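Lipoprotein (Mycoplasma mycoides subsp. capri, PDB 7ADK) is probably a membrane-attached lipoprotein peptidase of the mycoplasma DUF31 family, a member of the chymotrypsin-like PA clan. Local coordinates at residues E276-L287 / I582-K591; S461-V471 / N480-F491. All coordinates share one frame; numbering follows the deposited sequence.

Contact 1 of 2, residues E276-L287 / I582-K591; sequences EKAKTVGLARTL and ITNNYSESDK
Lys591 and Glu276 form the salt bridge of this contact, with NZ of Lys591 2.8 Å from OE1 of Glu276. The ammonium meets the carboxylate on its syn side. The lysine chain runs extended beyond CG and crosses both partners at about a right angle. Its NZ also donates to Thr280 OG1 at 3.1 Å. That hydroxyl is also bonded to Asn275 O.

A second polar link comes from Arg285. The bend at chi2 (-66°) turns its guanidinium toward the 589-591 backbone, and NE donates to Lys591 O at 3.1 Å. The N-H points almost straight at the oxygen (168°), but the bond lies well out of both the carbonyl and guanidinium planes. Ser589 OG lies over one guanidinium face, badly placed to accept from NH2.

The other side-chain contacts are van der Waals. Arg285 CD rests 3.4 Å from Tyr586 CD1. Ala284 CB meets Asn584 CB at 3.8 Å, and Leu287 CD2 lies 3.9 Å from Thr583 CA.

The contact joins the loop before strand 289-293 to the loop after helix 575-582. The Asn584 amide turns to strand 461-467 and the turn after it: ND2 bonds Leu467 O and OD1 accepts from Ser469 N. Strand 421-433 flanks both loops: the Arg285 backbone bonds that of Ile428, and Tyr586 OH bonds Met429 O.

Contact 2 of 2, residues S461-V471 / N480-F491; sequences SFSLTRLNSEV and NGHDSNFTKFTF
Thr465 and Asn480 each carry the touching branch trans to the backbone N: OG1 of Thr465 at chi1 -176° and CG of Asn480 at -169°. The two side chains come from opposite directions. Asn480 ND2 donates to Thr465 OG1 at 3.0 Å, with the hydroxyl in the amide plane. OG1 in turn donates to Thr487 O at 3.1 Å, from above the carbonyl plane. That oxygen also accepts from Arg466 N, so two donors hold it. Asn480 OD1 is bonded to Asn289.

Strands 461-467 and 486-491 run antiparallel, 4.5 Å apart at the axes, with paired backbone bonds from Phe462-Phe491 to Arg466-Thr487. Ser463 OG and Thr490 OG1 share a hydrogen bond of 2.7 Å. Beyond the strand end, Asn468 ND2 reaches across to Thr487 OG1 at 3.3 Å.

Phe462 and Phe491 lie side by side, their planes 22° apart but slid so that the rings barely overlap. Leu467 CD1 sits over the face of Phe486, 4.2 Å from its centroid, a CH-pi contact. Phe489 turns its edge to one face of the Arg466 guanidinium.

One face combines apolar Phe462, Leu464, Phe489 and Phe491 with Arg466 and Thr487 toward contact 1. The other carries hydroxyls and Lys488, closed by Leu467 and Phe486. Both charges in this largely buried contact have partners: Lys488 with Glu291, Arg466 with Lys581 O and Ile582 O.

Overall arrangement
The centres of the two contacts lie about 14 Å apart, on the same side of the chain's centre. Contact 2 is nested in the chain between the two segments of contact 1. It joins neighbouring strands of the large antiparallel sheet. Strand 289-293, which begins just after segment 276-287, pairs with strand 461-467 of contact 2. The two contacts also touch directly. Lys279 NZ probably bonds Ser469 O, and Arg466 NE bonds Ile582 O at the end of helix 575-582. The turn from Asp483 to Phe486, at this same end, meets the chain of another protein through a salt bridge at Asp483 and a hydrogen bond at Ser484. Contact 1 loops and partner chain thus both meet the region around the 467-486 end of the strand pair.

Contact 1 of 2, residues E276-L287 / I582-K591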
loop_
_atom_site.group_PDB
_atom_site.type_symbol
_atom_site.label_atom_id
_atom_site.label_comp_id
_atom_site.label_asym_id
_atom_site.label_seq_id
_atom_site.Cartn_x
_atom_site.Cartn_y
_atom_site.Cartn_z
ATOM N N GLU B 276 13.556 -15.242 -13.723
ATOM C CA GLU B 276 14.339 -15.956 -12.706
ATOM C C GLU B 276 13.994 -15.503 -11.277
ATOM O O GLU B 276 14.344 -16.168 -10.314
ATOM C CB GLU B 276 15.846 -15.844 -12.968
ATOM C CG GLU B 276 16.310 -16.041 -14.420
ATOM C CD GLU B 276 15.705 -17.249 -15.171
ATOM O OE1 GLU B 276 15.520 -18.344 -14.599
ATOM O OE2 GLU B 276 15.424 -17.112 -16.380
ATOM N N LYS B 277 13.286 -14.371 -11.124
ATOM C CA LYS B 277 12.770 -13.873 -9.839
ATOM C C LYS B 277 11.362 -14.379 -9.575
ATOM O O LYS B 277 11.064 -14.791 -8.471
ATOM C CB LYS B 277 12.752 -12.340 -9.786
ATOM C CG LYS B 277 14.107 -11.685 -10.017
ATOM C CD LYS B 277 14.091 -10.143 -9.955
ATOM C CE LYS B 277 14.345 -9.529 -8.570
ATOM N NZ LYS B 277 15.792 -9.339 -8.276
ATOM N N ALA B 278 10.474 -14.383 -10.548
ATOM C CA ALA B 278 9.144 -14.957 -10.418
ATOM C C ALA B 278 8.678 -15.421 -11.786
ATOM O O ALA B 278 9.095 -14.878 -12.792
ATOM C CB ALA B 278 8.204 -13.934 -9.812
ATOM N N LYS B 279 7.805 -16.424 -11.801
ATOM C CA LYS B 279 7.678 -17.407 -12.892
ATOM C C LYS B 279 8.838 -18.438 -12.823
ATOM O O LYS B 279 8.734 -19.501 -13.431
ATOM C CB LYS B 279 7.413 -16.727 -14.252
ATOM C CG LYS B 279 6.800 -17.613 -15.351
ATOM C CD LYS B 279 5.334 -17.987 -15.112
ATOM C CE LYS B 279 4.771 -18.731 -16.319
ATOM N NZ LYS B 279 3.300 -18.876 -16.259
ATOM N N THR B 280 9.831 -18.198 -11.944
ATOM C CA THR B 280 10.764 -19.183 -11.393
ATOM C C THR B 280 10.833 -19.181 -9.857
ATOM O O THR B 280 10.582 -20.220 -9.277
ATOM C CB THR B 280 12.161 -19.044 -12.000
ATOM O OG1 THR B 280 12.086 -19.053 -13.406
ATOM C CG2 THR B 280 13.066 -20.188 -11.579
ATOM N N VAL B 281 11.184 -18.089 -9.169
ATOM C CA VAL B 281 11.615 -18.163 -7.741
ATOM C C VAL B 281 10.557 -17.835 -6.686
ATOM O O VAL B 281 10.330 -18.630 -5.782
ATOM C CB VAL B 281 12.922 -17.371 -7.523
ATOM C CG1 VAL B 281 13.248 -17.050 -6.066
ATOM C CG2 VAL B 281 14.075 -18.168 -8.132
ATOM N N GLY B 282 9.953 -16.655 -6.711
ATOM C CA GLY B 282 9.000 -16.197 -5.693
ATOM C C GLY B 282 7.562 -16.601 -5.932
ATOM O O GLY B 282 6.656 -16.319 -5.162
ATOM N N LEU B 283 7.372 -17.256 -7.052
ATOM C CA LEU B 283 6.159 -17.828 -7.585
ATOM C C LEU B 283 6.514 -19.265 -7.910
ATOM O O LEU B 283 7.638 -19.548 -8.304
ATOM C CB LEU B 283 5.749 -16.990 -8.806
ATOM C CG LEU B 283 4.720 -17.580 -9.779
ATOM C CD1 LEU B 283 4.298 -16.478 -10.749
ATOM C CD2 LEU B 283 5.283 -18.740 -10.602
ATOM N N ALA B 284 5.579 -20.172 -7.731
ATOM C CA ALA B 284 5.832 -21.606 -7.804
ATOM C C ALA B 284 6.770 -22.230 -6.759
ATOM O O ALA B 284 6.476 -23.332 -6.336
ATOM C CB ALA B 284 6.145 -22.051 -9.220
ATOM N N ARG B 285 7.862 -21.595 -6.340
ATOM C CA ARG B 285 8.912 -22.268 -5.567
ATOM C C ARG B 285 9.020 -21.762 -4.143
ATOM O O ARG B 285 8.892 -22.551 -3.210
ATOM C CB ARG B 285 10.264 -22.210 -6.293
ATOM C CG ARG B 285 10.241 -22.706 -7.737
ATOM C CD ARG B 285 9.943 -24.181 -7.925
ATOM N NE ARG B 285 9.919 -24.485 -9.367
ATOM C CZ ARG B 285 8.845 -24.584 -10.128
ATOM N NH1 ARG B 285 7.707 -25.031 -9.696
ATOM N NH2 ARG B 285 8.879 -24.213 -11.367
ATOM N N THR B 286 9.218 -20.469 -3.934
ATOM C CA THR B 286 9.186 -19.858 -2.591
ATOM C C THR B 286 7.756 -19.625 -2.177
ATOM O O THR B 286 7.344 -18.524 -1.823
ATOM C CB THR B 286 10.018 -18.594 -2.448
ATOM O OG1 THR B 286 11.259 -18.868 -3.035
ATOM C CG2 THR B 286 10.241 -18.271 -0.971
ATOM N N LEU B 287 6.964 -20.672 -2.375
ATOM C CA LEU B 287 5.548 -20.542 -2.558
ATOM C C LEU B 287 4.930 -19.919 -1.311
ATOM O O LEU B 287 4.320 -18.855 -1.462
ATOM C CB LEU B 287 4.937 -21.844 -3.165
ATOM C CG LEU B 287 4.781 -23.153 -2.363
ATOM C CD1 LEU B 287 3.459 -23.214 -1.605
ATOM C CD2 LEU B 287 4.758 -24.346 -3.300
ATOM N N ILE B 582 -2.115 -26.687 -5.059
ATOM C CA ILE B 582 -1.433 -26.216 -3.843
ATOM C C ILE B 582 0.048 -25.926 -4.113
ATOM O O ILE B 582 0.551 -24.835 -3.846
ATOM C CB ILE B 582 -1.604 -27.249 -2.696
ATOM C CG1 ILE B 582 -3.045 -27.224 -2.167
ATOM C CG2 ILE B 582 -0.659 -26.961 -1.529
ATOM C CD1 ILE B 582 -3.456 -28.453 -1.357
ATOM N N THR B 583 0.768 -26.907 -4.671
ATOM C CA THR B 583 2.229 -26.890 -4.835
ATOM C C THR B 583 2.704 -26.222 -6.130
ATOM O O THR B 583 3.844 -26.451 -6.528
ATOM C CB THR B 583 2.851 -28.290 -4.692
ATOM O OG1 THR B 583 2.436 -29.157 -5.721
ATOM C CG2 THR B 583 2.502 -28.897 -3.336
ATOM N N ASN B 584 1.856 -25.450 -6.823
ATOM C CA ASN B 584 2.131 -24.833 -8.132
ATOM C C ASN B 584 2.762 -25.817 -9.137
ATOM O O ASN B 584 3.605 -25.468 -9.962
ATOM C CB ASN B 584 2.953 -23.561 -7.936
ATOM C CG ASN B 584 2.165 -22.305 -7.634
ATOM O OD1 ASN B 584 1.153 -22.023 -8.232
ATOM N ND2 ASN B 584 2.661 -21.449 -6.782
ATOM N N ASN B 585 2.363 -27.077 -9.037
ATOM C CA ASN B 585 2.798 -28.219 -9.826
ATOM C C ASN B 585 4.325 -28.457 -9.867
ATOM O O ASN B 585 4.870 -28.810 -10.907
ATOM C CB ASN B 585 2.113 -28.165 -11.194
ATOM C CG ASN B 585 1.992 -29.524 -11.839
ATOM O OD1 ASN B 585 2.324 -30.564 -11.301
ATOM N ND2 ASN B 585 1.478 -29.579 -13.032
ATOM N N TYR B 586 5.018 -28.299 -8.737
ATOM C CA TYR B 586 6.474 -28.547 -8.620
ATOM C C TYR B 586 6.923 -29.952 -9.066
ATOM O O TYR B 586 8.050 -30.140 -9.526
ATOM C CB TYR B 586 6.893 -28.295 -7.161
ATOM C CG TYR B 586 8.376 -28.445 -6.900
ATOM C CD1 TYR B 586 9.292 -27.530 -7.449
ATOM C CD2 TYR B 586 8.857 -29.428 -6.013
ATOM C CE1 TYR B 586 10.657 -27.600 -7.124
ATOM C CE2 TYR B 586 10.228 -29.509 -5.696
ATOM C CZ TYR B 586 11.128 -28.589 -6.259
ATOM O OH TYR B 586 12.450 -28.604 -5.962
ATOM N N SER B 587 6.053 -30.951 -8.995
ATOM C CA SER B 587 6.297 -32.287 -9.550
ATOM C C SER B 587 6.579 -32.267 -11.051
ATOM O O SER B 587 7.568 -32.836 -11.504
ATOM C CB SER B 587 5.097 -33.190 -9.280
ATOM O OG SER B 587 5.306 -34.497 -9.753
ATOM N N GLU B 588 5.732 -31.616 -11.842
ATOM C CA GLU B 588 5.799 -31.645 -13.307
ATOM C C GLU B 588 6.544 -30.462 -13.924
ATOM O O GLU B 588 6.950 -30.529 -15.082
ATOM C CB GLU B 588 4.386 -31.770 -13.898
ATOM C CG GLU B 588 3.633 -33.030 -13.463
ATOM C CD GLU B 588 4.489 -34.290 -13.591
ATOM O OE1 GLU B 588 4.973 -34.588 -14.701
ATOM O OE2 GLU B 588 4.696 -34.980 -12.574
ATOM N N SER B 589 7.013 -29.506 -13.119
ATOM C CA SER B 589 8.094 -28.571 -13.483
ATOM C C SER B 589 9.493 -29.193 -13.736
ATOM O O SER B 589 9.922 -30.113 -13.027
ATOM C CB SER B 589 8.204 -27.504 -12.406
ATOM O OG SER B 589 9.210 -26.598 -12.793
ATOM N N ASP B 590 10.272 -28.618 -14.666
ATOM C CA ASP B 590 11.708 -28.908 -14.821
ATOM C C ASP B 590 12.645 -28.018 -13.970
ATOM O O ASP B 590 13.728 -28.487 -13.611
ATOM C CB ASP B 590 12.108 -28.887 -16.309
ATOM C CG ASP B 590 11.788 -30.176 -17.078
ATOM O OD1 ASP B 590 12.281 -30.342 -18.219
ATOM O OD2 ASP B 590 11.069 -31.049 -16.561
ATOM N N LYS B 591 12.278 -26.769 -13.644
ATOM C CA LYS B 591 13.080 -25.842 -12.822
ATOM C C LYS B 591 13.007 -26.172 -11.319
ATOM O O LYS B 591 12.703 -25.313 -10.494
ATOM C CB LYS B 591 12.743 -24.369 -13.115
ATOM C CG LYS B 591 13.146 -23.855 -14.504
ATOM C CD LYS B 591 13.201 -22.319 -14.504
ATOM C CE LYS B 591 13.660 -21.693 -15.820
ATOM N NZ LYS B 591 13.722 -20.216 -15.746
#

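Contact 2 of 2, residues S461-V471 / N480-F491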
loop_
_atom_site.group_PDB
_atom_site.type_symbol
_atom_site.label_atom_id
_atom_site.label_comp_id
_atom_site.label_asym_id
_atom_site.label_seq_id
_atom_site.Cartn_x
_atom_site.Cartn_y
_atom_site.Cartn_z
ATOM N N SER B 461 -4.577 -24.155 13.726
ATOM C CA SER B 461 -4.547 -24.133 12.258
ATOM C C SER B 461 -3.162 -23.842 11.676
ATOM O O SER B 461 -2.304 -23.261 12.327
ATOM C CB SER B 461 -5.587 -23.166 11.676
ATOM O OG SER B 461 -5.275 -21.843 12.065
ATOM N N PHE B 462 -2.960 -24.290 10.441
ATOM C CA PHE B 462 -1.762 -24.157 9.612
ATOM C C PHE B 462 -2.205 -23.651 8.253
ATOM O O PHE B 462 -3.217 -24.106 7.740
ATOM C CB PHE B 462 -1.072 -25.530 9.545
ATOM C CG PHE B 462 -0.217 -25.797 8.321
ATOM C CD1 PHE B 462 0.894 -24.990 8.065
ATOM C CD2 PHE B 462 -0.555 -26.853 7.439
ATOM C CE1 PHE B 462 1.682 -25.239 6.930
ATOM C CE2 PHE B 462 0.264 -27.130 6.324
ATOM C CZ PHE B 462 1.381 -26.323 6.080
ATOM N N SER B 463 -1.481 -22.727 7.639
ATOM C CA SER B 463 -1.860 -22.227 6.315
ATOM C C SER B 463 -0.666 -21.942 5.396
ATOM O O SER B 463 0.429 -21.680 5.872
ATOM C CB SER B 463 -2.751 -20.994 6.474
ATOM O OG SER B 463 -3.401 -20.678 5.271
ATOM N N LEU B 464 -0.904 -21.996 4.083
ATOM C CA LEU B 464 0.053 -21.735 3.001
ATOM C C LEU B 464 -0.570 -20.701 2.063
ATOM O O LEU B 464 -1.510 -21.043 1.352
ATOM C CB LEU B 464 0.286 -23.067 2.266
ATOM C CG LEU B 464 0.905 -24.198 3.089
ATOM C CD1 LEU B 464 0.740 -25.513 2.348
ATOM C CD2 LEU B 464 2.390 -23.995 3.344
ATOM N N THR B 465 -0.083 -19.461 1.994
ATOM C CA THR B 465 -0.495 -18.518 0.933
ATOM C C THR B 465 0.618 -18.223 -0.050
ATOM O O THR B 465 1.718 -17.836 0.326
ATOM C CB THR B 465 -1.244 -17.266 1.422
ATOM O OG1 THR B 465 -1.677 -16.488 0.324
ATOM C CG2 THR B 465 -0.511 -16.287 2.309
ATOM N N ARG B 466 0.322 -18.429 -1.329
ATOM C CA ARG B 466 1.312 -18.474 -2.403
ATOM C C ARG B 466 0.812 -17.857 -3.694
ATOM O O ARG B 466 -0.369 -17.960 -4.008
ATOM C CB ARG B 466 1.747 -19.934 -2.602
ATOM C CG ARG B 466 0.630 -20.927 -2.939
ATOM C CD ARG B 466 0.821 -21.426 -4.356
ATOM N NE ARG B 466 -0.387 -22.032 -4.894
ATOM C CZ ARG B 466 -1.349 -21.394 -5.513
ATOM N NH1 ARG B 466 -2.200 -22.055 -6.218
ATOM N NH2 ARG B 466 -1.491 -20.108 -5.453
ATOM N N LEU B 467 1.717 -17.229 -4.434
ATOM C CA LEU B 467 1.491 -16.629 -5.752
ATOM C C LEU B 467 1.260 -17.734 -6.786
ATOM O O LEU B 467 2.062 -18.668 -6.844
ATOM C CB LEU B 467 2.739 -15.775 -6.035
ATOM C CG LEU B 467 2.702 -14.834 -7.241
ATOM C CD1 LEU B 467 1.489 -13.915 -7.228
ATOM C CD2 LEU B 467 3.931 -13.929 -7.215
ATOM N N ASN B 468 0.160 -17.697 -7.540
ATOM C CA ASN B 468 -0.135 -18.770 -8.485
ATOM C C ASN B 468 0.745 -18.708 -9.737
ATOM O O ASN B 468 1.117 -17.638 -10.213
ATOM C CB ASN B 468 -1.637 -18.984 -8.768
ATOM C CG ASN B 468 -2.542 -17.796 -8.995
ATOM O OD1 ASN B 468 -2.321 -16.957 -9.848
ATOM N ND2 ASN B 468 -3.645 -17.723 -8.300
ATOM N N SER B 469 1.085 -19.882 -10.268
ATOM C CA SER B 469 1.985 -20.066 -11.406
ATOM C C SER B 469 1.558 -19.353 -12.692
ATOM O O SER B 469 2.377 -19.058 -13.554
ATOM C CB SER B 469 2.141 -21.560 -11.652
ATOM O OG SER B 469 0.981 -22.135 -12.202
ATOM N N GLU B 470 0.275 -19.061 -12.816
ATOM C CA GLU B 470 -0.390 -18.427 -13.946
ATOM C C GLU B 470 0.041 -16.969 -14.196
ATOM O O GLU B 470 -0.078 -16.484 -15.321
ATOM C CB GLU B 470 -1.903 -18.519 -13.686
ATOM C CG GLU B 470 -2.464 -19.952 -13.645
ATOM C CD GLU B 470 -2.454 -20.629 -12.261
ATOM O OE1 GLU B 470 -3.537 -20.776 -11.659
ATOM O OE2 GLU B 470 -1.382 -21.049 -11.774
ATOM N N VAL B 471 0.576 -16.299 -13.173
ATOM C CA VAL B 471 0.987 -14.877 -13.123
ATOM C C VAL B 471 2.176 -14.522 -14.028
ATOM O O VAL B 471 2.991 -15.374 -14.363
ATOM C CB VAL B 471 1.306 -14.554 -11.656
ATOM C CG1 VAL B 471 2.060 -13.269 -11.358
ATOM C CG2 VAL B 471 0.031 -14.502 -10.831
ATOM N N ASN B 480 -1.208 -9.191 0.049
ATOM C CA ASN B 480 -1.429 -10.629 -0.045
ATOM C C ASN B 480 -2.884 -11.036 0.230
ATOM O O ASN B 480 -3.387 -11.926 -0.446
ATOM C CB ASN B 480 -0.412 -11.260 0.906
ATOM C CG ASN B 480 -0.233 -12.756 0.836
ATOM O OD1 ASN B 480 0.846 -13.245 1.125
ATOM N ND2 ASN B 480 -1.234 -13.537 0.499
ATOM N N GLY B 481 -3.583 -10.391 1.165
ATOM C CA GLY B 481 -5.009 -10.640 1.429
ATOM C C GLY B 481 -5.964 -9.904 0.491
ATOM O O GLY B 481 -7.178 -10.023 0.620
ATOM N N HIS B 482 -5.431 -9.116 -0.440
ATOM C CA HIS B 482 -6.151 -8.211 -1.337
ATOM C C HIS B 482 -5.943 -8.539 -2.810
ATOM O O HIS B 482 -6.721 -8.047 -3.619
ATOM C CB HIS B 482 -5.729 -6.761 -1.036
ATOM C CG HIS B 482 -6.431 -6.162 0.155
ATOM N ND1 HIS B 482 -7.458 -5.220 0.081
ATOM C CD2 HIS B 482 -6.285 -6.550 1.452
ATOM C CE1 HIS B 482 -7.914 -5.076 1.336
ATOM N NE2 HIS B 482 -7.228 -5.862 2.176
ATOM N N ASP B 483 -4.942 -9.342 -3.193
ATOM C CA ASP B 483 -4.752 -9.736 -4.588
ATOM C C ASP B 483 -5.242 -11.168 -4.855
ATOM O O ASP B 483 -4.839 -12.114 -4.185
ATOM C CB ASP B 483 -3.289 -9.526 -5.003
ATOM C CG ASP B 483 -3.179 -9.303 -6.499
ATOM O OD1 ASP B 483 -2.720 -8.234 -6.933
ATOM O OD2 ASP B 483 -3.653 -10.168 -7.255
ATOM N N SER B 484 -6.073 -11.348 -5.886
ATOM C CA SER B 484 -6.578 -12.641 -6.371
ATOM C C SER B 484 -5.535 -13.504 -7.097
ATOM O O SER B 484 -5.782 -14.680 -7.346
ATOM C CB SER B 484 -7.805 -12.415 -7.258
ATOM O OG SER B 484 -7.480 -11.490 -8.223
ATOM N N ASN B 485 -4.348 -12.974 -7.403
ATOM C CA ASN B 485 -3.210 -13.749 -7.886
ATOM C C ASN B 485 -2.502 -14.548 -6.783
ATOM O O ASN B 485 -1.703 -15.430 -7.076
ATOM C CB ASN B 485 -2.246 -12.816 -8.611
ATOM C CG ASN B 485 -2.839 -12.212 -9.864
ATOM O OD1 ASN B 485 -2.960 -12.833 -10.900
ATOM N ND2 ASN B 485 -3.234 -10.976 -9.824
ATOM N N PHE B 486 -2.784 -14.287 -5.507
ATOM C CA PHE B 486 -2.457 -15.221 -4.435
ATOM C C PHE B 486 -3.616 -16.187 -4.206
ATOM O O PHE B 486 -4.796 -15.835 -4.299
ATOM C CB PHE B 486 -2.088 -14.494 -3.137
ATOM C CG PHE B 486 -0.900 -13.569 -3.269
ATOM C CD1 PHE B 486 0.406 -14.082 -3.303
ATOM C CD2 PHE B 486 -1.100 -12.190 -3.387
ATOM C CE1 PHE B 486 1.491 -13.228 -3.540
ATOM C CE2 PHE B 486 -0.016 -11.325 -3.608
ATOM C CZ PHE B 486 1.281 -11.850 -3.709
ATOM N N THR B 487 -3.275 -17.405 -3.813
ATOM C CA THR B 487 -4.224 -18.359 -3.239
ATOM C C THR B 487 -3.704 -18.765 -1.872
ATOM O O THR B 487 -2.501 -18.737 -1.617
ATOM C CB THR B 487 -4.480 -19.581 -4.139
ATOM O OG1 THR B 487 -4.516 -19.237 -5.508
ATOM C CG2 THR B 487 -5.802 -20.262 -3.829
ATOM N N LYS B 488 -4.613 -19.089 -0.962
ATOM C CA LYS B 488 -4.317 -19.486 0.412
ATOM C C LYS B 488 -5.039 -20.784 0.729
ATOM O O LYS B 488 -6.212 -20.920 0.409
ATOM C CB LYS B 488 -4.692 -18.316 1.330
ATOM C CG LYS B 488 -4.541 -18.605 2.823
ATOM C CD LYS B 488 -4.626 -17.302 3.629
ATOM C CE LYS B 488 -4.751 -17.596 5.125
ATOM N NZ LYS B 488 -4.484 -16.401 5.964
ATOM N N PHE B 489 -4.349 -21.715 1.365
ATOM C CA PHE B 489 -4.872 -23.015 1.764
ATOM C C PHE B 489 -4.708 -23.149 3.269
ATOM O O PHE B 489 -3.582 -23.189 3.747
ATOM C CB PHE B 489 -4.130 -24.128 1.007
ATOM C CG PHE B 489 -4.171 -23.962 -0.494
ATOM C CD1 PHE B 489 -3.225 -23.150 -1.136
ATOM C CD2 PHE B 489 -5.195 -24.556 -1.237
ATOM C CE1 PHE B 489 -3.330 -22.889 -2.504
ATOM C CE2 PHE B 489 -5.288 -24.311 -2.610
ATOM C CZ PHE B 489 -4.368 -23.465 -3.242
ATOM N N THR B 490 -5.798 -23.210 4.022
ATOM C CA THR B 490 -5.777 -23.309 5.490
ATOM C C THR B 490 -6.284 -24.667 5.926
ATOM O O THR B 490 -7.344 -25.090 5.501
ATOM C CB THR B 490 -6.580 -22.188 6.154
ATOM O OG1 THR B 490 -6.088 -20.939 5.740
ATOM C CG2 THR B 490 -6.494 -22.189 7.675
ATOM N N PHE B 491 -5.558 -25.331 6.812
ATOM C CA PHE B 491 -5.856 -26.660 7.324
ATOM C C PHE B 491 -6.105 -26.609 8.824
ATOM O O PHE B 491 -5.397 -25.924 9.563
ATOM C CB PHE B 491 -4.732 -27.629 6.978
ATOM C CG PHE B 491 -4.357 -27.658 5.515
ATOM C CD1 PHE B 491 -3.441 -26.718 5.006
ATOM C CD2 PHE B 491 -4.929 -28.608 4.654
ATOM C CE1 PHE B 491 -3.093 -26.736 3.649
ATOM C CE2 PHE B 491 -4.544 -28.648 3.307
ATOM C CZ PHE B 491 -3.629 -27.716 2.804
#